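Local coordinates for molybdopterin adenylyltransferase (PDB 4LHB), which catalyses the ATP-dependent adenylylation of molybdopterin, a step in the biosynthesis of the molybdenum cofactor, and assembles as a homohexamer, at residues T30-V38 with G89-G98; V138-I146 with V154-S162. All blocks are in the same frame, centred on the assembly; numbering follows the deposited sequence.

Contact 1. Residues T30-V38 with G89-G98; sequences TFKFGVITV and GADVVVTTGG
Strands 32-38 and 92-96 pair as parallel neighbours in the interior of the mixed sheet, the axes of the two short segments 4.5 Å apart at closest approach and 16° from parallel. The ladder is regular: Gly34, Ile36 and Val38 donate their N-H groups to the carbonyls of Val92, Val94 and Thr96, and Val94 N and Thr96 N answer to Gly34 O and Ile36 O. CA-H groups such as that of Thr95, 3.0 Å from Ile36 O, add contacts between these rungs.

At the N-terminal end a carboxylate takes over. Asp91 OD2 accepts Lys32 N at 2.8 Å through its anti lone pair, and the N-H points almost straight at it (176°). CG lies beside the backbone N of Asp91 (chi1 -55°), which turns the carboxylate back to Lys32. Lys32 O in turn is gripped twice, by Asp91 N from above the carbonyl plane and by Val92 N at 3.2 Å. An alanine in place of Asp91 would probably leave Lys32 N without this acceptor and the N-terminal end of the strand pair less firmly fixed.

Side chains pack on both faces. Val92 CG2 meets the Phe31 ring obliquely at CD1, 3.7 Å away, while Thr96 CG2 lies alongside Thr37, 3.4 Å from its CB. On the other face Ile36 CD1 reaches Val93 CG1 at 4.0 Å.

Helices cover both faces, giving a three-layer alpha/beta/alpha sandwich: on one, Val35 and Val94 pack against helix 51-60 and Phe31 and Val92 against helix 163-184; on the other, Ile36 and Val93 rest on helix 75-87. Strand 64-71 continues the sheet beyond 32-38, with backbone bonds from Phe33, Val35 and Thr37.

Contact 2. Residues V138-I146 with V154-S162; sequences VLTRATAGI and VVVFSLPGS. With SO4 (sulfate ion), chain F.
Four backbone hydrogen bonds join Thr143 to Ser158 and Gly145 to Val156, each a hydrogen-bonded antiparallel pair with bonds in both directions. Thr143 O takes Ser158 N at 2.8 Å, and Gly145 O takes Val156 N at 2.9 Å with an N-H angle of 169°. Between them Ala144 and Phe157 form a non-hydrogen-bonded pair, where Ala144 CA comes to 3.0 Å from Val156 O.

Apolar contacts lie on both faces. Phe157 CG lies beside its own backbone N (chi1 -67°), and the ring atom CD1 comes within 3.5 Å of Ala144 CB, an oblique approach; Phe121 also meets this ring. On the reverse face Thr143 CG2 packs on Ser158 CB at 3.9 Å.

The two strands form the beta hairpin 143-148/153-159, which brings an antiparallel section into the otherwise parallel sheet. Past its open end Pro160 continues the contact: its CG rests 3.6 Å from Arg141 O and its CD lies against Ala142 CB.

Polar contacts gather at this end. Gly161 N donates to O4 of a bound sulfate at 3.1 Å, and Thr99 N also binds the ion, which probably comes from the crystallisation liquor. Arg141 forms a salt bridge with Glu109 and donates its NE to Thr99 O, while its NH1 reaches Glu118 O of a neighbouring subunit.

Contact 1 closes before contact 2 opens, so the two follow in series along the chain, with centres about 11 Å apart in one mixed sheet. Strands 92-96 and 153-159 are adjacent there, and this shared border joins the parallel pair of contact 1 to the hairpin of contact 2. Across it Asp91 O probably accepts Val155 N at 2.7 Å, and Thr95 OG1 lies 2.6 Å from Ser158 OG in a probable hydrogen bond. Helix 163-184 packs on both contacts. At the C-terminal ends of the two central strands, Gly97 and Gly161 approach the same sulfate, consistent with an anion-binding pocket between the contacts.

Contact 1. Residues T30-V38 with G89-G98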
# COMPACT_ATOMS: atom_id res chain seq x y z
N THR C 30 -31.44 -18.04 -3.75
CA THR C 30 -31.46 -16.95 -2.74
C THR C 30 -30.23 -16.92 -1.79
O THR C 30 -29.60 -17.94 -1.53
CB THR C 30 -32.70 -17.08 -1.88
OG1 THR C 30 -32.85 -15.89 -1.08
CG2 THR C 30 -32.60 -18.39 -1.05
N PHE C 31 -29.96 -15.77 -1.20
CA PHE C 31 -28.81 -15.61 -0.29
C PHE C 31 -29.19 -15.37 1.18
O PHE C 31 -30.33 -15.03 1.53
CB PHE C 31 -27.97 -14.42 -0.74
CG PHE C 31 -28.72 -13.14 -0.71
CD1 PHE C 31 -28.68 -12.34 0.42
CD2 PHE C 31 -29.49 -12.77 -1.76
CE1 PHE C 31 -29.39 -11.14 0.47
CE2 PHE C 31 -30.21 -11.58 -1.72
CZ PHE C 31 -30.17 -10.76 -0.60
N LYS C 32 -28.19 -15.50 2.03
CA LYS C 32 -28.35 -15.15 3.42
C LYS C 32 -27.69 -13.79 3.67
O LYS C 32 -26.70 -13.46 3.03
CB LYS C 32 -27.79 -16.25 4.30
CG LYS C 32 -28.68 -17.47 4.33
CD LYS C 32 -27.88 -18.76 4.36
CE LYS C 32 -28.77 -19.94 4.77
NZ LYS C 32 -28.00 -21.14 5.23
N PHE C 33 -28.26 -12.99 4.56
CA PHE C 33 -27.63 -11.73 4.94
C PHE C 33 -27.62 -11.31 6.42
O PHE C 33 -28.45 -11.75 7.23
CB PHE C 33 -28.17 -10.59 4.12
CG PHE C 33 -29.49 -10.11 4.57
CD1 PHE C 33 -29.59 -8.93 5.31
CD2 PHE C 33 -30.65 -10.80 4.25
CE1 PHE C 33 -30.84 -8.45 5.71
CE2 PHE C 33 -31.89 -10.33 4.65
CZ PHE C 33 -31.99 -9.15 5.38
N GLY C 34 -26.63 -10.47 6.72
CA GLY C 34 -26.42 -9.90 8.04
C GLY C 34 -26.43 -8.39 7.96
O GLY C 34 -26.16 -7.81 6.90
N VAL C 35 -26.77 -7.76 9.07
CA VAL C 35 -26.77 -6.32 9.17
C VAL C 35 -26.02 -5.95 10.45
O VAL C 35 -26.19 -6.60 11.52
CB VAL C 35 -28.21 -5.82 9.24
CG1 VAL C 35 -28.30 -4.32 9.26
CG2 VAL C 35 -28.98 -6.38 8.08
N ILE C 36 -25.17 -4.92 10.35
CA ILE C 36 -24.43 -4.41 11.51
C ILE C 36 -24.56 -2.89 11.53
O ILE C 36 -24.15 -2.22 10.59
CB ILE C 36 -22.96 -4.82 11.47
CG1 ILE C 36 -22.85 -6.35 11.51
CG2 ILE C 36 -22.22 -4.20 12.64
CD1 ILE C 36 -21.54 -6.98 10.98
N THR C 37 -25.17 -2.33 12.56
CA THR C 37 -25.20 -0.87 12.61
C THR C 37 -24.08 -0.46 13.58
O THR C 37 -23.95 -1.03 14.65
CB THR C 37 -26.60 -0.29 12.98
OG1 THR C 37 -26.70 -0.10 14.38
CG2 THR C 37 -27.70 -1.20 12.57
N VAL C 38 -23.20 0.43 13.16
CA VAL C 38 -22.12 0.85 14.04
C VAL C 38 -22.35 2.29 14.56
O VAL C 38 -22.40 3.27 13.77
CB VAL C 38 -20.71 0.58 13.42
CG1 VAL C 38 -20.79 -0.42 12.25
CG2 VAL C 38 -20.00 1.84 13.03
N GLY C 89 -23.57 -18.10 8.28
CA GLY C 89 -23.89 -18.39 6.89
C GLY C 89 -24.23 -17.19 6.02
O GLY C 89 -24.63 -17.39 4.86
N ALA C 90 -24.08 -15.95 6.49
CA ALA C 90 -24.31 -14.80 5.59
C ALA C 90 -23.39 -14.79 4.38
O ALA C 90 -22.18 -15.01 4.52
CB ALA C 90 -24.17 -13.49 6.31
N ASP C 91 -23.97 -14.50 3.21
CA ASP C 91 -23.26 -14.30 1.94
C ASP C 91 -23.05 -12.80 1.63
O ASP C 91 -22.14 -12.42 0.82
CB ASP C 91 -24.11 -14.84 0.76
CG ASP C 91 -24.52 -16.29 0.94
OD1 ASP C 91 -23.65 -17.17 0.79
OD2 ASP C 91 -25.73 -16.55 1.22
N VAL C 92 -23.96 -12.00 2.18
CA VAL C 92 -23.98 -10.56 2.03
C VAL C 92 -24.06 -9.95 3.44
O VAL C 92 -24.76 -10.47 4.30
CB VAL C 92 -25.21 -10.09 1.27
CG1 VAL C 92 -25.17 -8.58 1.11
CG2 VAL C 92 -25.35 -10.80 -0.07
N VAL C 93 -23.32 -8.88 3.71
CA VAL C 93 -23.35 -8.21 5.00
C VAL C 93 -23.33 -6.74 4.76
O VAL C 93 -22.53 -6.23 3.97
CB VAL C 93 -22.13 -8.53 5.87
CG1 VAL C 93 -22.17 -7.66 7.11
CG2 VAL C 93 -22.07 -10.01 6.22
N VAL C 94 -24.21 -6.02 5.44
CA VAL C 94 -24.26 -4.61 5.28
C VAL C 94 -24.15 -3.89 6.59
O VAL C 94 -24.82 -4.20 7.57
CB VAL C 94 -25.43 -4.18 4.39
CG1 VAL C 94 -26.39 -5.31 4.15
CG2 VAL C 94 -26.03 -2.86 4.82
N THR C 95 -23.19 -2.98 6.62
CA THR C 95 -22.90 -2.23 7.82
C THR C 95 -23.48 -0.91 7.53
O THR C 95 -23.34 -0.40 6.38
CB THR C 95 -21.36 -2.14 8.06
OG1 THR C 95 -20.71 -1.41 6.97
CG2 THR C 95 -20.82 -3.54 8.15
N THR C 96 -24.09 -0.33 8.55
CA THR C 96 -24.43 1.08 8.50
C THR C 96 -23.76 1.89 9.62
O THR C 96 -23.83 1.53 10.78
CB THR C 96 -25.95 1.29 8.54
OG1 THR C 96 -26.20 2.70 8.61
CG2 THR C 96 -26.62 0.53 9.71
N GLY C 97 -23.15 3.01 9.27
CA GLY C 97 -22.46 3.86 10.26
C GLY C 97 -20.93 3.69 10.31
O GLY C 97 -20.38 2.62 9.99
N GLY C 98 -20.23 4.76 10.67
CA GLY C 98 -18.79 4.71 10.95
C GLY C 98 -17.95 4.95 9.71
O GLY C 98 -16.76 4.50 9.65

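Contact 2. Residues V138-I146 with V154-S162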
# COMPACT_ATOMS: atom_id res chain seq x y z
N VAL C 138 -18.83 15.05 -1.39
CA VAL C 138 -17.39 15.08 -1.08
C VAL C 138 -17.11 14.40 0.28
O VAL C 138 -16.05 13.81 0.45
CB VAL C 138 -16.88 16.56 -1.18
CG1 VAL C 138 -15.57 16.80 -0.46
CG2 VAL C 138 -16.78 16.93 -2.66
N LEU C 139 -18.09 14.43 1.20
CA LEU C 139 -18.00 13.72 2.46
C LEU C 139 -18.55 12.31 2.41
O LEU C 139 -18.33 11.55 3.34
CB LEU C 139 -18.75 14.47 3.57
CG LEU C 139 -18.01 15.73 4.01
CD1 LEU C 139 -18.84 16.53 4.96
CD2 LEU C 139 -16.70 15.33 4.64
N THR C 140 -19.32 11.96 1.38
CA THR C 140 -19.95 10.65 1.36
C THR C 140 -18.89 9.57 1.12
O THR C 140 -18.11 9.61 0.13
CB THR C 140 -21.01 10.45 0.27
OG1 THR C 140 -21.94 11.53 0.26
CG2 THR C 140 -21.76 9.18 0.55
N ARG C 141 -18.86 8.62 2.05
CA ARG C 141 -17.99 7.48 1.87
C ARG C 141 -18.79 6.20 2.07
O ARG C 141 -19.67 6.11 2.92
CB ARG C 141 -16.74 7.61 2.77
CG ARG C 141 -16.12 9.02 2.71
CD ARG C 141 -14.70 9.14 3.28
NE ARG C 141 -14.57 8.21 4.39
CZ ARG C 141 -13.43 7.71 4.84
NH1 ARG C 141 -12.27 8.10 4.32
NH2 ARG C 141 -13.47 6.84 5.84
N ALA C 142 -18.55 5.24 1.20
CA ALA C 142 -19.29 3.99 1.22
C ALA C 142 -18.49 3.12 0.34
O ALA C 142 -17.82 3.60 -0.56
CB ALA C 142 -20.66 4.15 0.61
N THR C 143 -18.53 1.83 0.60
CA THR C 143 -17.67 0.92 -0.12
C THR C 143 -18.32 -0.42 -0.17
O THR C 143 -19.23 -0.70 0.61
CB THR C 143 -16.29 0.80 0.58
OG1 THR C 143 -15.38 0.11 -0.29
CG2 THR C 143 -16.40 0.04 1.92
N ALA C 144 -17.83 -1.28 -1.06
CA ALA C 144 -18.28 -2.67 -1.11
C ALA C 144 -17.16 -3.52 -1.68
O ALA C 144 -16.37 -3.04 -2.50
CB ALA C 144 -19.56 -2.77 -1.95
N GLY C 145 -17.06 -4.76 -1.27
CA GLY C 145 -16.05 -5.62 -1.81
C GLY C 145 -16.34 -7.04 -1.47
O GLY C 145 -17.30 -7.30 -0.72
N ILE C 146 -15.47 -7.94 -1.95
CA ILE C 146 -15.61 -9.37 -1.79
C ILE C 146 -14.50 -9.91 -0.94
O ILE C 146 -13.32 -9.70 -1.24
CB ILE C 146 -15.49 -10.08 -3.16
CG1 ILE C 146 -16.65 -9.63 -4.04
CG2 ILE C 146 -15.58 -11.58 -3.01
CD1 ILE C 146 -16.35 -8.31 -4.68
N VAL C 154 -17.99 -13.69 0.22
CA VAL C 154 -18.91 -12.85 1.00
C VAL C 154 -18.87 -11.45 0.45
O VAL C 154 -17.81 -10.97 0.09
CB VAL C 154 -18.60 -12.85 2.51
CG1 VAL C 154 -19.56 -11.94 3.25
CG2 VAL C 154 -18.72 -14.27 3.08
N VAL C 155 -20.01 -10.78 0.38
CA VAL C 155 -20.04 -9.47 -0.23
C VAL C 155 -20.37 -8.57 0.93
O VAL C 155 -21.32 -8.85 1.67
CB VAL C 155 -21.13 -9.32 -1.33
CG1 VAL C 155 -21.18 -7.89 -1.90
CG2 VAL C 155 -20.85 -10.29 -2.46
N VAL C 156 -19.61 -7.49 1.08
CA VAL C 156 -19.83 -6.56 2.18
C VAL C 156 -20.04 -5.18 1.60
O VAL C 156 -19.30 -4.76 0.74
CB VAL C 156 -18.62 -6.55 3.19
CG1 VAL C 156 -18.91 -5.59 4.38
CG2 VAL C 156 -18.29 -7.99 3.62
N PHE C 157 -21.13 -4.55 2.00
CA PHE C 157 -21.46 -3.22 1.63
C PHE C 157 -21.34 -2.40 2.95
O PHE C 157 -21.83 -2.83 4.03
CB PHE C 157 -22.93 -3.17 1.16
CG PHE C 157 -23.20 -3.91 -0.12
CD1 PHE C 157 -22.96 -3.31 -1.35
CD2 PHE C 157 -23.72 -5.19 -0.10
CE1 PHE C 157 -23.20 -4.02 -2.52
CE2 PHE C 157 -23.98 -5.88 -1.28
CZ PHE C 157 -23.71 -5.31 -2.48
N SER C 158 -20.72 -1.24 2.87
CA SER C 158 -20.65 -0.37 4.03
C SER C 158 -21.21 0.95 3.66
O SER C 158 -20.74 1.63 2.75
CB SER C 158 -19.21 -0.24 4.56
OG SER C 158 -18.88 -1.50 5.13
N LEU C 159 -22.26 1.31 4.39
CA LEU C 159 -23.06 2.47 4.12
C LEU C 159 -22.96 3.48 5.25
O LEU C 159 -22.62 3.10 6.37
CB LEU C 159 -24.51 2.00 4.01
CG LEU C 159 -24.83 0.89 3.01
CD1 LEU C 159 -26.31 0.54 3.19
CD2 LEU C 159 -24.52 1.37 1.61
N PRO C 160 -23.23 4.76 4.95
CA PRO C 160 -23.34 5.77 6.01
C PRO C 160 -24.50 5.49 6.92
O PRO C 160 -25.27 4.56 6.69
CB PRO C 160 -23.58 7.09 5.26
CG PRO C 160 -23.04 6.86 3.89
CD PRO C 160 -23.20 5.38 3.61
N GLY C 161 -24.60 6.30 7.95
CA GLY C 161 -25.48 6.07 9.07
C GLY C 161 -26.86 6.63 8.87
O GLY C 161 -27.81 6.01 9.31
N SER C 162 -26.99 7.78 8.21
CA SER C 162 -28.32 8.38 8.05
C SER C 162 -29.30 7.45 7.31
O SER C 162 -28.89 6.67 6.43
CB SER C 162 -28.26 9.73 7.35
OG SER C 162 -27.93 9.60 6.00
S SO4 F . -21.66 7.94 9.21
O1 SO4 F . -22.34 7.76 10.51
O2 SO4 F . -20.47 8.80 9.30
O3 SO4 F . -21.17 6.61 8.78
O4 SO4 F . -22.58 8.58 8.22